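Long-range contacts in oligopeptide ABC transporter, periplasmic oligopeptide-binding protein, putative (Thermotoga maritima MSB8, PDB 5IPW), which probably binds oligopeptides in the periplasm and delivers them to a membrane ABC transporter for uptake: residues F441-T446 with V468-L473; P191-K196 with E235-S240; P52-G57 with N604-P609; S523-Y528 with E540-G545; L105-V110 with S172-L177. All blocks are in the same frame, centred on the assembly; numbering follows the deposited sequence.

Contact 1. Residues F441-T446 with V468-L473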
# COMPACT_ATOMS: atom_id res chain seq x y z
N PHE A 441 -2.31 25.79 25.24
CA PHE A 441 -1.15 25.11 24.68
C PHE A 441 -1.02 25.43 23.21
O PHE A 441 -1.94 25.98 22.61
CB PHE A 441 -1.21 23.60 24.91
CG PHE A 441 -2.43 22.94 24.33
CD1 PHE A 441 -3.62 22.92 25.04
CD2 PHE A 441 -2.37 22.31 23.09
CE1 PHE A 441 -4.74 22.30 24.51
CE2 PHE A 441 -3.49 21.69 22.56
CZ PHE A 441 -4.68 21.68 23.27
N THR A 442 0.13 25.09 22.64
CA THR A 442 0.44 25.39 21.25
C THR A 442 0.35 24.13 20.40
O THR A 442 0.90 23.09 20.75
CB THR A 442 1.84 26.02 21.13
OG1 THR A 442 1.80 27.37 21.60
CG2 THR A 442 2.32 26.02 19.68
N ILE A 443 -0.37 24.24 19.28
CA ILE A 443 -0.43 23.18 18.29
C ILE A 443 0.70 23.40 17.31
O ILE A 443 0.79 24.45 16.67
CB ILE A 443 -1.77 23.17 17.53
CG1 ILE A 443 -2.92 22.91 18.49
CG2 ILE A 443 -1.75 22.10 16.44
CD1 ILE A 443 -4.29 23.15 17.89
N THR A 444 1.56 22.40 17.19
CA THR A 444 2.69 22.45 16.28
C THR A 444 2.35 21.72 15.00
O THR A 444 1.96 20.55 15.03
CB THR A 444 3.92 21.77 16.90
OG1 THR A 444 4.16 22.32 18.20
CG2 THR A 444 5.15 21.96 16.01
N VAL A 445 2.51 22.41 13.87
CA VAL A 445 2.29 21.81 12.56
C VAL A 445 3.46 22.14 11.64
O VAL A 445 4.31 22.96 11.97
CB VAL A 445 0.99 22.32 11.90
CG1 VAL A 445 -0.18 22.21 12.87
CG2 VAL A 445 1.12 23.76 11.43
N THR A 446 3.47 21.49 10.49
CA THR A 446 4.35 21.88 9.39
C THR A 446 3.56 21.80 8.08
O THR A 446 2.99 20.76 7.76
CB THR A 446 5.65 21.04 9.35
OG1 THR A 446 6.45 21.45 8.23
CG2 THR A 446 5.35 19.56 9.25
N VAL A 468 -5.82 27.66 22.22
CA VAL A 468 -4.69 27.19 21.43
C VAL A 468 -4.19 28.25 20.47
O VAL A 468 -4.94 29.14 20.06
CB VAL A 468 -5.03 25.90 20.64
CG1 VAL A 468 -5.38 24.77 21.60
CG2 VAL A 468 -6.16 26.14 19.65
N GLU A 469 -2.90 28.15 20.16
CA GLU A 469 -2.28 28.90 19.08
C GLU A 469 -1.63 27.90 18.13
O GLU A 469 -1.45 26.73 18.48
CB GLU A 469 -1.21 29.87 19.59
CG GLU A 469 -1.72 30.90 20.58
CD GLU A 469 -2.77 31.84 20.01
OE1 GLU A 469 -2.85 32.00 18.77
OE2 GLU A 469 -3.53 32.42 20.81
N ILE A 470 -1.28 28.37 16.94
CA ILE A 470 -0.79 27.51 15.89
C ILE A 470 0.59 27.98 15.46
O ILE A 470 0.74 29.10 14.98
CB ILE A 470 -1.73 27.56 14.66
CG1 ILE A 470 -3.17 27.17 15.05
CG2 ILE A 470 -1.21 26.67 13.54
CD1 ILE A 470 -3.32 25.80 15.69
N GLU A 471 1.60 27.13 15.64
CA GLU A 471 2.93 27.43 15.11
C GLU A 471 3.22 26.52 13.93
O GLU A 471 3.03 25.30 14.00
CB GLU A 471 4.03 27.35 16.20
CG GLU A 471 4.33 25.97 16.78
CD GLU A 471 5.48 25.99 17.79
OE1 GLU A 471 5.90 24.90 18.23
OE2 GLU A 471 5.98 27.08 18.15
N ASN A 472 3.63 27.13 12.83
CA ASN A 472 3.99 26.43 11.62
C ASN A 472 5.50 26.40 11.51
O ASN A 472 6.13 27.43 11.27
CB ASN A 472 3.38 27.13 10.41
CG ASN A 472 3.69 26.41 9.11
OD1 ASN A 472 3.60 25.19 9.02
ND2 ASN A 472 4.06 27.18 8.08
N LEU A 473 6.10 25.23 11.70
CA LEU A 473 7.54 25.10 11.67
C LEU A 473 8.01 24.51 10.36
O LEU A 473 7.31 23.72 9.73
CB LEU A 473 8.03 24.23 12.83
CG LEU A 473 7.46 24.53 14.22
CD1 LEU A 473 8.07 23.59 15.25
CD2 LEU A 473 7.70 25.98 14.60
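Ile-443 and Val-445 join strand 440-445 to strand 467-472 by a regular parallel ladder. Ile-443 N gives to Glu-469 O at 2.8 Å and its carbonyl takes Glu-471 N; Val-445 repeats the step with Glu-471 O and Leu-473 N. The ladder starts slack: Glu-469 N makes a weak bond to Phe-441 O. Phe-441, Ile-443, Val-445 and Val-468 are buried on one face. There Val-468 CG1 lies over the Phe-441 ring, 3.8 Å from its centroid, and Ile-470 CD1 packs 3.6 Å from Ile-443 CB. On the other face Thr-442, Glu-469 and Glu-471 are partly exposed, and Asn-472, at the far end, is exposed. Glu-471 puts CG between its backbone N and carbonyl carbon (chi1 67°); the extended chain then crosses Thr-442, Glu-471 CG 3.5 Å from Thr-442 CG2, and brings Glu-471 OE1 within 3.1 Å of Thr-444 OG1. Replacing Glu-471 with alanine would probably uncover the Thr-442 methyl and leave the Thr-444 hydroxyl without its carboxylate neighbour. This is a beta-alpha-beta crossover: helix 448-462 packs Trp-461 on Ile-443 and Val-468, helix 475-484 covers Thr-444 with Phe-478, and strand 489-494 flanks strand 440-445 away from 467-472.

Contact 2. Residues P191-K196 with E235-S240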
# COMPACT_ATOMS: atom_id res chain seq x y z
N PRO A 191 14.42 -14.72 -14.66
CA PRO A 191 14.74 -15.76 -15.65
C PRO A 191 16.21 -16.15 -15.70
O PRO A 191 17.00 -15.56 -16.44
CB PRO A 191 14.30 -15.13 -16.97
CG PRO A 191 14.47 -13.66 -16.75
CD PRO A 191 14.15 -13.42 -15.30
N ALA A 192 16.57 -17.15 -14.90
CA ALA A 192 17.95 -17.63 -14.83
C ALA A 192 18.50 -18.02 -16.19
O ALA A 192 19.66 -17.77 -16.49
CB ALA A 192 18.03 -18.81 -13.88
N HIS A 193 17.66 -18.61 -17.04
CA HIS A 193 18.12 -19.07 -18.35
C HIS A 193 18.64 -17.91 -19.21
O HIS A 193 19.50 -18.10 -20.07
CB HIS A 193 17.01 -19.83 -19.09
CG HIS A 193 15.93 -18.96 -19.64
ND1 HIS A 193 14.90 -18.45 -18.86
CD2 HIS A 193 15.70 -18.51 -20.89
CE1 HIS A 193 14.10 -17.72 -19.61
NE2 HIS A 193 14.56 -17.74 -20.85
N TYR A 194 18.09 -16.71 -18.98
CA TYR A 194 18.52 -15.50 -19.67
C TYR A 194 19.63 -14.77 -18.93
O TYR A 194 20.56 -14.27 -19.56
CB TYR A 194 17.35 -14.55 -19.88
CG TYR A 194 17.73 -13.22 -20.52
CD1 TYR A 194 18.03 -13.14 -21.88
CD2 TYR A 194 17.81 -12.05 -19.76
CE1 TYR A 194 18.39 -11.93 -22.46
CE2 TYR A 194 18.16 -10.84 -20.34
CZ TYR A 194 18.46 -10.78 -21.68
OH TYR A 194 18.81 -9.58 -22.25
N LEU A 195 19.53 -14.68 -17.61
CA LEU A 195 20.40 -13.80 -16.83
C LEU A 195 21.76 -14.38 -16.41
O LEU A 195 22.71 -13.62 -16.18
CB LEU A 195 19.67 -13.30 -15.58
CG LEU A 195 18.59 -12.26 -15.86
CD1 LEU A 195 17.78 -11.99 -14.61
CD2 LEU A 195 19.19 -10.97 -16.39
N LYS A 196 21.85 -15.70 -16.31
CA LYS A 196 23.08 -16.36 -15.85
C LYS A 196 24.31 -16.01 -16.70
O LYS A 196 25.43 -16.03 -16.19
CB LYS A 196 22.91 -17.87 -15.80
CG LYS A 196 22.21 -18.36 -14.55
CD LYS A 196 22.07 -19.87 -14.55
CE LYS A 196 21.68 -20.38 -13.17
NZ LYS A 196 21.53 -21.86 -13.11
N GLU A 235 14.54 -7.34 -24.27
CA GLU A 235 14.92 -8.73 -24.44
C GLU A 235 14.69 -9.58 -23.20
O GLU A 235 14.82 -10.79 -23.26
CB GLU A 235 16.38 -8.83 -24.89
CG GLU A 235 16.62 -8.34 -26.30
CD GLU A 235 16.03 -9.26 -27.35
OE1 GLU A 235 16.17 -10.49 -27.21
OE2 GLU A 235 15.45 -8.76 -28.33
N LEU A 236 14.33 -8.94 -22.09
CA LEU A 236 14.17 -9.63 -20.82
C LEU A 236 12.89 -10.50 -20.79
O LEU A 236 11.79 -9.98 -20.87
CB LEU A 236 14.12 -8.60 -19.70
CG LEU A 236 13.94 -9.12 -18.28
CD1 LEU A 236 15.13 -9.98 -17.91
CD2 LEU A 236 13.77 -7.99 -17.28
N PRO A 237 13.04 -11.83 -20.67
CA PRO A 237 11.85 -12.67 -20.52
C PRO A 237 11.07 -12.29 -19.28
O PRO A 237 11.67 -11.94 -18.27
CB PRO A 237 12.42 -14.08 -20.36
CG PRO A 237 13.73 -14.02 -21.05
CD PRO A 237 14.26 -12.65 -20.74
N THR A 238 9.75 -12.38 -19.37
CA THR A 238 8.90 -11.92 -18.28
C THR A 238 7.70 -12.85 -18.05
O THR A 238 7.31 -13.62 -18.94
CB THR A 238 8.40 -10.47 -18.56
OG1 THR A 238 7.59 -10.01 -17.47
CG2 THR A 238 7.59 -10.42 -19.82
N LEU A 239 7.15 -12.77 -16.83
CA LEU A 239 5.90 -13.44 -16.46
C LEU A 239 4.71 -12.48 -16.48
O LEU A 239 3.58 -12.88 -16.21
CB LEU A 239 6.05 -14.08 -15.07
CG LEU A 239 7.08 -15.22 -15.01
CD1 LEU A 239 7.43 -15.60 -13.59
CD2 LEU A 239 6.59 -16.45 -15.76
N SER A 240 4.96 -11.22 -16.82
CA SER A 240 3.90 -10.20 -16.81
C SER A 240 2.92 -10.37 -17.97
O SER A 240 3.25 -10.95 -19.00
CB SER A 240 4.52 -8.81 -16.86
OG SER A 240 5.22 -8.53 -15.67
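Pro-191 and Pro-237 bring the two backbones nearest, their CA atoms 6.5 Å apart, with Pro-191 at the N-cap position of the short helix starting at Ala-192 and its carbonyl taking both Tyr-194 N and Leu-195 N. The joint itself is apolar. Pro-237 is the centrepiece: its CD sits over one face of the Tyr-194 ring in a CH-pi contact, 3.9 Å from the centroid. Pro-237 CG approaches His-193 NE2 at 3.8 Å, and its CB meets Pro-191 CB. Tyr-194 has CG trans to the backbone N (chi1 176°), which swings the ring out along the incoming chain, where Glu-235 O also lies above the same ring, toward its rim. Leu-236 CD1 fills the angle between Tyr-194 and Pro-191, 3.9 Å from both Tyr-194 CD2 and Pro-191 CG. The polar ends look elsewhere: Tyr-194 OH bonds Asn-233, and His-193 NE2 bonds Asp-123. The contact thus lays the loop leading into strand 242-244 against the short helix 192-195. Helix 129-140 backs that helix through Phe-134, which touches Ala-192 and Leu-195, while helix 220-227 brings Phe-224 to Leu-195 and Lys-227 to Tyr-194.

Contact 3. Residues P52-G57 with N604-P609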
# COMPACT_ATOMS: atom_id res chain seq x y z
N PRO A 52 -14.03 -12.00 -13.87
CA PRO A 52 -14.10 -10.59 -14.18
C PRO A 52 -14.72 -9.74 -13.10
O PRO A 52 -15.62 -10.19 -12.39
CB PRO A 52 -14.99 -10.55 -15.42
CG PRO A 52 -14.75 -11.85 -16.09
CD PRO A 52 -14.45 -12.84 -15.00
N VAL A 53 -14.26 -8.50 -13.00
CA VAL A 53 -14.86 -7.52 -12.12
C VAL A 53 -16.30 -7.26 -12.53
O VAL A 53 -17.15 -7.04 -11.68
CB VAL A 53 -14.08 -6.19 -12.14
CG1 VAL A 53 -14.89 -5.06 -11.53
CG2 VAL A 53 -12.77 -6.36 -11.39
N GLU A 54 -16.58 -7.29 -13.83
CA GLU A 54 -17.85 -6.82 -14.35
C GLU A 54 -18.48 -7.83 -15.27
O GLU A 54 -19.65 -8.18 -15.12
CB GLU A 54 -17.61 -5.51 -15.09
CG GLU A 54 -18.85 -4.69 -15.39
CD GLU A 54 -18.53 -3.48 -16.25
OE1 GLU A 54 -19.38 -3.11 -17.09
OE2 GLU A 54 -17.42 -2.91 -16.08
N LYS A 55 -17.72 -8.29 -16.25
CA LYS A 55 -18.22 -9.27 -17.18
C LYS A 55 -17.09 -9.87 -17.97
O LYS A 55 -15.96 -9.38 -17.95
CB LYS A 55 -19.24 -8.64 -18.13
CG LYS A 55 -18.69 -7.50 -18.97
CD LYS A 55 -19.80 -6.76 -19.70
CE LYS A 55 -20.26 -7.54 -20.92
NZ LYS A 55 -21.32 -6.81 -21.66
N VAL A 56 -17.40 -10.95 -18.68
CA VAL A 56 -16.42 -11.61 -19.52
C VAL A 56 -16.05 -10.65 -20.64
O VAL A 56 -16.92 -10.08 -21.29
CB VAL A 56 -16.96 -12.95 -20.07
CG1 VAL A 56 -15.98 -13.58 -21.05
CG2 VAL A 56 -17.22 -13.91 -18.91
N GLY A 57 -14.75 -10.49 -20.87
CA GLY A 57 -14.25 -9.46 -21.78
C GLY A 57 -14.04 -9.92 -23.21
O GLY A 57 -14.24 -11.08 -23.54
N ASN A 604 -16.19 2.79 -22.79
CA ASN A 604 -16.02 1.49 -23.44
C ASN A 604 -14.83 0.70 -22.88
O ASN A 604 -14.42 -0.31 -23.45
CB ASN A 604 -15.89 1.67 -24.96
CG ASN A 604 -14.57 2.30 -25.37
OD1 ASN A 604 -13.98 3.10 -24.64
ND2 ASN A 604 -14.09 1.93 -26.56
N PHE A 605 -14.29 1.19 -21.76
CA PHE A 605 -13.19 0.56 -21.08
C PHE A 605 -13.74 -0.07 -19.80
O PHE A 605 -14.17 0.63 -18.89
CB PHE A 605 -12.10 1.57 -20.75
CG PHE A 605 -10.78 0.94 -20.40
CD1 PHE A 605 -10.53 0.53 -19.10
CD2 PHE A 605 -9.81 0.74 -21.37
CE1 PHE A 605 -9.33 -0.06 -18.78
CE2 PHE A 605 -8.60 0.16 -21.05
CZ PHE A 605 -8.36 -0.25 -19.75
N ARG A 606 -13.69 -1.40 -19.74
CA ARG A 606 -14.52 -2.15 -18.81
C ARG A 606 -13.73 -3.02 -17.86
O ARG A 606 -12.51 -3.09 -17.94
CB ARG A 606 -15.51 -2.99 -19.62
CG ARG A 606 -16.62 -2.15 -20.24
CD ARG A 606 -17.55 -1.66 -19.15
NE ARG A 606 -17.86 -0.25 -19.27
CZ ARG A 606 -18.58 0.45 -18.39
NH1 ARG A 606 -19.06 -0.12 -17.29
NH2 ARG A 606 -18.81 1.74 -18.61
N ASN A 607 -14.46 -3.66 -16.93
CA ASN A 607 -13.88 -4.49 -15.86
C ASN A 607 -13.02 -3.68 -14.89
O ASN A 607 -12.12 -4.21 -14.25
CB ASN A 607 -13.08 -5.69 -16.43
CG ASN A 607 -13.97 -6.88 -16.80
OD1 ASN A 607 -15.14 -6.96 -16.43
ND2 ASN A 607 -13.41 -7.81 -17.54
N VAL A 608 -13.32 -2.38 -14.79
CA VAL A 608 -12.66 -1.50 -13.83
C VAL A 608 -13.60 -1.32 -12.64
O VAL A 608 -14.74 -0.92 -12.83
CB VAL A 608 -12.35 -0.11 -14.43
CG1 VAL A 608 -11.51 0.71 -13.46
CG2 VAL A 608 -11.60 -0.24 -15.75
N PRO A 609 -13.12 -1.62 -11.42
CA PRO A 609 -13.96 -1.51 -10.22
C PRO A 609 -14.45 -0.10 -9.94
O PRO A 609 -13.69 0.85 -10.03
CB PRO A 609 -13.04 -1.96 -9.07
CG PRO A 609 -11.91 -2.66 -9.72
CD PRO A 609 -11.77 -2.12 -11.10
O HOH W 1 -15.65 -1.15 -15.25
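Asn-607 and Glu-54 exchange bonds where a loop from near the N terminus meets the chain just past the short strand 605-606, close to the C terminus of this two-lobed periplasmic binding protein. The hydrogen bonds centre on the Asn-607 amide, which pairs with backbone N-H and C=O groups of the loop. OD1 accepts from Lys-55 N at 2.9 Å, in the carbonyl plane, and from Glu-54 N at 3.0 Å, the latter coming from above that plane. ND2 lies in line with the Lys-55 carbonyl, 3.0 Å from its O, and gives a second bond to Gln-628 O outside the contact. Both polar atoms of this buried amide are therefore held, and its flip is fixed. In return, Asn-607 N donates to Glu-54 OE2 at 3.2 Å, reaching it from above the carboxylate plane.

Charge adds a salt bridge. Extended from its first torsion on (chi1 -165°), the Glu-54 chain carries its carboxylate to Arg-606, whose NH1 meets Glu-54 OE1 at 3.0 Å. The carboxylate and guanidinium planes stand 82° apart, so this is no flat two-pronged pairing. NH2 of the same arginine bonds Asn-603 O, just before the segment.

Apolar packing is modest: Val-53 turns toward Asn-607 and Pro-609, its CG2 4.1 Å from Pro-609 CG. Water finishes the joint: one molecule donates to Glu-54 OE2 at 2.6 Å and likewise to the Val-608 carbonyl O, linking carboxylate and backbone.

Contact 4. Residues S523-Y528 with E540-G545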
# COMPACT_ATOMS: atom_id res chain seq x y z
N SER A 523 9.02 6.25 24.03
CA SER A 523 9.97 5.37 23.33
C SER A 523 11.03 4.74 24.23
O SER A 523 11.50 3.64 23.96
CB SER A 523 10.68 6.14 22.21
OG SER A 523 9.76 6.57 21.22
N GLY A 524 11.41 5.45 25.29
CA GLY A 524 12.36 4.92 26.26
C GLY A 524 11.82 3.66 26.92
O GLY A 524 12.41 2.59 26.84
N TRP A 525 10.66 3.82 27.55
CA TRP A 525 10.00 2.72 28.26
C TRP A 525 9.53 1.60 27.35
O TRP A 525 9.67 0.42 27.69
CB TRP A 525 8.81 3.27 29.07
CG TRP A 525 9.24 4.01 30.29
CD1 TRP A 525 9.42 5.36 30.41
CD2 TRP A 525 9.56 3.44 31.55
NE1 TRP A 525 9.83 5.66 31.68
CE2 TRP A 525 9.92 4.50 32.41
CE3 TRP A 525 9.57 2.14 32.06
CZ2 TRP A 525 10.29 4.30 33.74
CZ3 TRP A 525 9.94 1.93 33.38
CH2 TRP A 525 10.30 3.01 34.20
N ILE A 526 8.98 1.95 26.19
CA ILE A 526 8.53 0.97 25.20
C ILE A 526 9.68 0.07 24.77
O ILE A 526 9.51 -1.13 24.59
CB ILE A 526 7.91 1.66 23.96
CG1 ILE A 526 6.58 2.32 24.34
CG2 ILE A 526 7.69 0.67 22.83
CD1 ILE A 526 6.14 3.39 23.38
N SER A 527 10.85 0.66 24.59
CA SER A 527 12.04 -0.08 24.21
C SER A 527 12.54 -0.94 25.38
O SER A 527 12.99 -2.07 25.19
CB SER A 527 13.12 0.89 23.74
OG SER A 527 14.16 0.22 23.07
N TYR A 528 12.46 -0.38 26.59
CA TYR A 528 12.78 -1.10 27.82
C TYR A 528 11.86 -2.31 28.02
O TYR A 528 12.31 -3.39 28.43
CB TYR A 528 12.74 -0.14 29.02
CG TYR A 528 12.92 -0.79 30.39
CD1 TYR A 528 13.96 -1.68 30.63
CD2 TYR A 528 12.06 -0.48 31.44
CE1 TYR A 528 14.13 -2.27 31.87
CE2 TYR A 528 12.22 -1.06 32.69
CZ TYR A 528 13.26 -1.96 32.90
OH TYR A 528 13.44 -2.55 34.13
N GLU A 540 20.28 -3.80 31.79
CA GLU A 540 20.52 -3.56 33.22
C GLU A 540 20.10 -2.15 33.66
O GLU A 540 19.87 -1.91 34.85
CB GLU A 540 21.99 -3.85 33.60
CG GLU A 540 23.05 -3.13 32.78
CD GLU A 540 24.47 -3.33 33.32
OE1 GLU A 540 24.64 -3.53 34.54
OE2 GLU A 540 25.42 -3.28 32.51
N GLU A 541 20.00 -1.22 32.70
CA GLU A 541 19.68 0.19 32.98
C GLU A 541 18.21 0.52 32.71
O GLU A 541 17.67 0.21 31.64
CB GLU A 541 20.57 1.11 32.14
CG GLU A 541 22.07 0.92 32.33
CD GLU A 541 22.60 1.46 33.65
OE1 GLU A 541 21.93 2.31 34.27
OE2 GLU A 541 23.71 1.05 34.05
N VAL A 542 17.57 1.17 33.69
CA VAL A 542 16.18 1.64 33.58
C VAL A 542 16.17 3.09 33.10
O VAL A 542 16.99 3.89 33.57
CB VAL A 542 15.47 1.56 34.96
CG1 VAL A 542 14.04 2.09 34.89
CG2 VAL A 542 15.47 0.13 35.48
N PRO A 543 15.26 3.45 32.17
CA PRO A 543 15.18 4.84 31.72
C PRO A 543 14.24 5.68 32.57
O PRO A 543 13.27 5.16 33.13
CB PRO A 543 14.63 4.70 30.30
CG PRO A 543 13.73 3.51 30.38
CD PRO A 543 14.28 2.60 31.46
N GLU A 544 14.54 6.98 32.67
CA GLU A 544 13.70 7.93 33.40
C GLU A 544 12.54 8.40 32.52
O GLU A 544 12.36 7.93 31.40
CB GLU A 544 14.53 9.12 33.92
CG GLU A 544 14.89 10.20 32.89
CD GLU A 544 16.15 9.90 32.09
OE1 GLU A 544 16.90 10.84 31.78
OE2 GLU A 544 16.39 8.71 31.76
N GLY A 545 11.75 9.35 33.04
CA GLY A 545 10.63 9.92 32.30
C GLY A 545 9.33 9.24 32.67
O GLY A 545 9.34 8.20 33.33
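Trp-525 and Tyr-528, one helical turn apart, present their rings to Pro-543, which comes in over both. Above one face of the indole stand the Pro-543 carbonyl O, toward the rim, and the proline CG; at the edge of the indole, near its plane, is Gly-545 O. The Tyr-528 ring has Pro-543 CD over one face, 4.2 Å from the centroid in a CH-pi contact, while Trp-525 CE3 lies at its edge, in plane. The motif is a helix with its own following chain folded back on it: the chain leaves helix 523-534 at its end, and residues 540-545 run back past its first turns before helix 550-564.

A chi1 near 180° (174°) sends the Tyr-528 ring over to the proline, so that Pro-543 CD sits 3.8 Å from Tyr-528 CD2. Val-542 spreads its two methyls between the rings, CG1 to Trp-525 CH2 at 3.9 Å and CG2 to Tyr-528 OH at 3.6 Å. Pro-543 CG also lies 3.9 Å from Gly-524 O, against the helix backbone. Trp-525 also touches Pro-548 further along the loop, and Pro-539 touches Tyr-528, so prolines border both aromatics on this largely exposed surface.

With an alanine at Trp-525, Pro-543 and Val-542 would probably lose their indole support and Gly-545 O its donor, letting the loop swing outward. That donor bond runs from Trp-525 NE1 to Gly-545 O over 3.1 Å, 145° at the hydrogen, with the nitrogen well above the carbonyl plane.

Contact 5. Residues L105-V110 with S172-L177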
# COMPACT_ATOMS: atom_id res chain seq x y z
N LEU A 105 4.08 -23.97 7.54
CA LEU A 105 4.44 -25.07 8.44
C LEU A 105 5.41 -24.63 9.53
O LEU A 105 5.95 -23.52 9.49
CB LEU A 105 5.04 -26.23 7.64
CG LEU A 105 4.21 -26.78 6.48
CD1 LEU A 105 4.98 -27.86 5.73
CD2 LEU A 105 2.88 -27.32 6.97
N GLU A 106 5.61 -25.52 10.50
CA GLU A 106 6.51 -25.29 11.64
C GLU A 106 6.23 -23.93 12.27
O GLU A 106 7.15 -23.14 12.51
CB GLU A 106 7.97 -25.42 11.21
CG GLU A 106 8.38 -26.83 10.82
CD GLU A 106 9.80 -26.93 10.27
OE1 GLU A 106 10.69 -26.16 10.71
OE2 GLU A 106 10.02 -27.78 9.38
N ASN A 107 4.95 -23.67 12.53
CA ASN A 107 4.49 -22.39 13.06
C ASN A 107 5.17 -21.19 12.39
O ASN A 107 5.91 -20.44 13.02
CB ASN A 107 4.70 -22.35 14.58
CG ASN A 107 4.04 -21.14 15.23
OD1 ASN A 107 2.94 -20.74 14.86
ND2 ASN A 107 4.73 -20.54 16.20
N GLY A 108 4.92 -21.03 11.10
CA GLY A 108 5.44 -19.88 10.35
C GLY A 108 6.95 -19.81 10.23
O GLY A 108 7.51 -18.74 10.03
N ARG A 109 7.61 -20.95 10.37
CA ARG A 109 9.05 -21.02 10.18
C ARG A 109 9.32 -21.30 8.71
O ARG A 109 10.20 -20.68 8.10
CB ARG A 109 9.67 -22.09 11.09
CG ARG A 109 11.20 -22.13 11.09
CD ARG A 109 11.76 -23.14 12.09
NE ARG A 109 11.89 -22.60 13.45
CZ ARG A 109 10.98 -22.69 14.42
NH1 ARG A 109 9.82 -23.32 14.23
NH2 ARG A 109 11.23 -22.15 15.61
N VAL A 110 8.56 -22.23 8.13
CA VAL A 110 8.71 -22.58 6.73
C VAL A 110 7.42 -22.34 5.94
O VAL A 110 6.30 -22.49 6.47
CB VAL A 110 9.22 -24.03 6.51
CG1 VAL A 110 9.93 -24.56 7.75
CG2 VAL A 110 8.09 -24.98 6.12
N SER A 172 14.87 -18.76 9.88
CA SER A 172 15.35 -19.05 11.22
C SER A 172 14.34 -18.46 12.19
O SER A 172 14.19 -17.25 12.23
CB SER A 172 16.72 -18.42 11.46
OG SER A 172 16.74 -17.06 11.07
N LYS A 173 13.65 -19.32 12.95
CA LYS A 173 12.55 -18.92 13.85
C LYS A 173 11.23 -18.72 13.08
O LYS A 173 11.21 -18.75 11.85
CB LYS A 173 12.88 -17.64 14.62
CG LYS A 173 12.51 -16.34 13.90
CD LYS A 173 13.47 -15.22 14.23
CE LYS A 173 12.75 -13.89 14.13
NZ LYS A 173 13.72 -12.76 14.12
N PRO A 174 10.12 -18.50 13.81
CA PRO A 174 8.88 -18.18 13.11
C PRO A 174 8.85 -16.76 12.56
O PRO A 174 9.59 -15.89 13.03
CB PRO A 174 7.82 -18.37 14.19
CG PRO A 174 8.42 -19.39 15.10
CD PRO A 174 9.83 -18.88 15.21
N TYR A 175 7.99 -16.55 11.57
CA TYR A 175 7.90 -15.28 10.86
C TYR A 175 6.58 -15.19 10.10
O TYR A 175 6.54 -15.34 8.87
CB TYR A 175 9.10 -15.13 9.93
CG TYR A 175 9.20 -13.80 9.22
CD1 TYR A 175 8.89 -12.61 9.87
CD2 TYR A 175 9.62 -13.74 7.89
CE1 TYR A 175 9.00 -11.39 9.22
CE2 TYR A 175 9.73 -12.52 7.23
CZ TYR A 175 9.41 -11.35 7.90
OH TYR A 175 9.52 -10.16 7.24
N GLY A 176 5.51 -14.94 10.83
CA GLY A 176 4.16 -14.87 10.26
C GLY A 176 3.95 -13.72 9.30
O GLY A 176 3.12 -13.81 8.40
N LEU A 177 4.71 -12.65 9.48
CA LEU A 177 4.60 -11.46 8.63
C LEU A 177 4.93 -11.72 7.17
O LEU A 177 4.55 -10.93 6.31
CB LEU A 177 5.51 -10.35 9.15
CG LEU A 177 5.17 -9.73 10.51
CD1 LEU A 177 6.16 -8.62 10.85
CD2 LEU A 177 3.73 -9.22 10.55
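Gly-108 and Arg-109, in the hairpin turn between strands 94-105 and 110-115, rest against Pro-174 and Tyr-175, just past the end of strand 166-171. The one hydrogen bond joins backbones: Tyr-175 N gives to Gly-108 O at 2.7 Å, approaching from above the carbonyl plane, with 134° at the hydrogen. The positive phi of Gly-108 (64°) favours glycine, and a CB there would point at the Pro-174 to Gly-176 backbone. Pro-174 CA adds a C-H contact to Gly-108 O at 3.4 Å. Two residues of one strand, Arg-109 and Val-110, stand against the single Leu-105 of the other, a classic beta bulge that closes the hairpin within the five-stranded antiparallel sheet, where strand 110-115 lies beside 166-171. From the bulge the Arg-109 side chain starts out extended, then bends at chi3 (-85°). That bend lays the guanidinium face over Lys-173 C and Pro-174 CD, with Arg-109 NH2 3.6 Å from that CD, while Arg-109 CG passes 3.5 Å from Lys-173 O. Asn-107 reaches the proline from the turn's exposed side, ND2 4.0 Å from Pro-174 CG. Tyr-175 O is taken by the hydroxyl of Tyr-111.

In the fold
Starting from the N terminus, the chain first meets the 52-57 half of contact 3, whose partner 604-609 comes some 550 residues later, so that loop encloses all the others. Inside it the remaining contacts follow in series, without crossing. Contact 5 closes a loop of 61 residues, pinning a hairpin turn to the exit of strand 166-171. Contact 2 closes the next, setting the helix at 192-195 against the run into strand 242-244. Contact 1 spans the helix of a beta-alpha-beta unit, and contact 4 brings the loop after helix 523-534 back onto the start of that helix. Contacts 1 and 3 lie on opposite sides of the chain's centre, their centres about 48 Å apart.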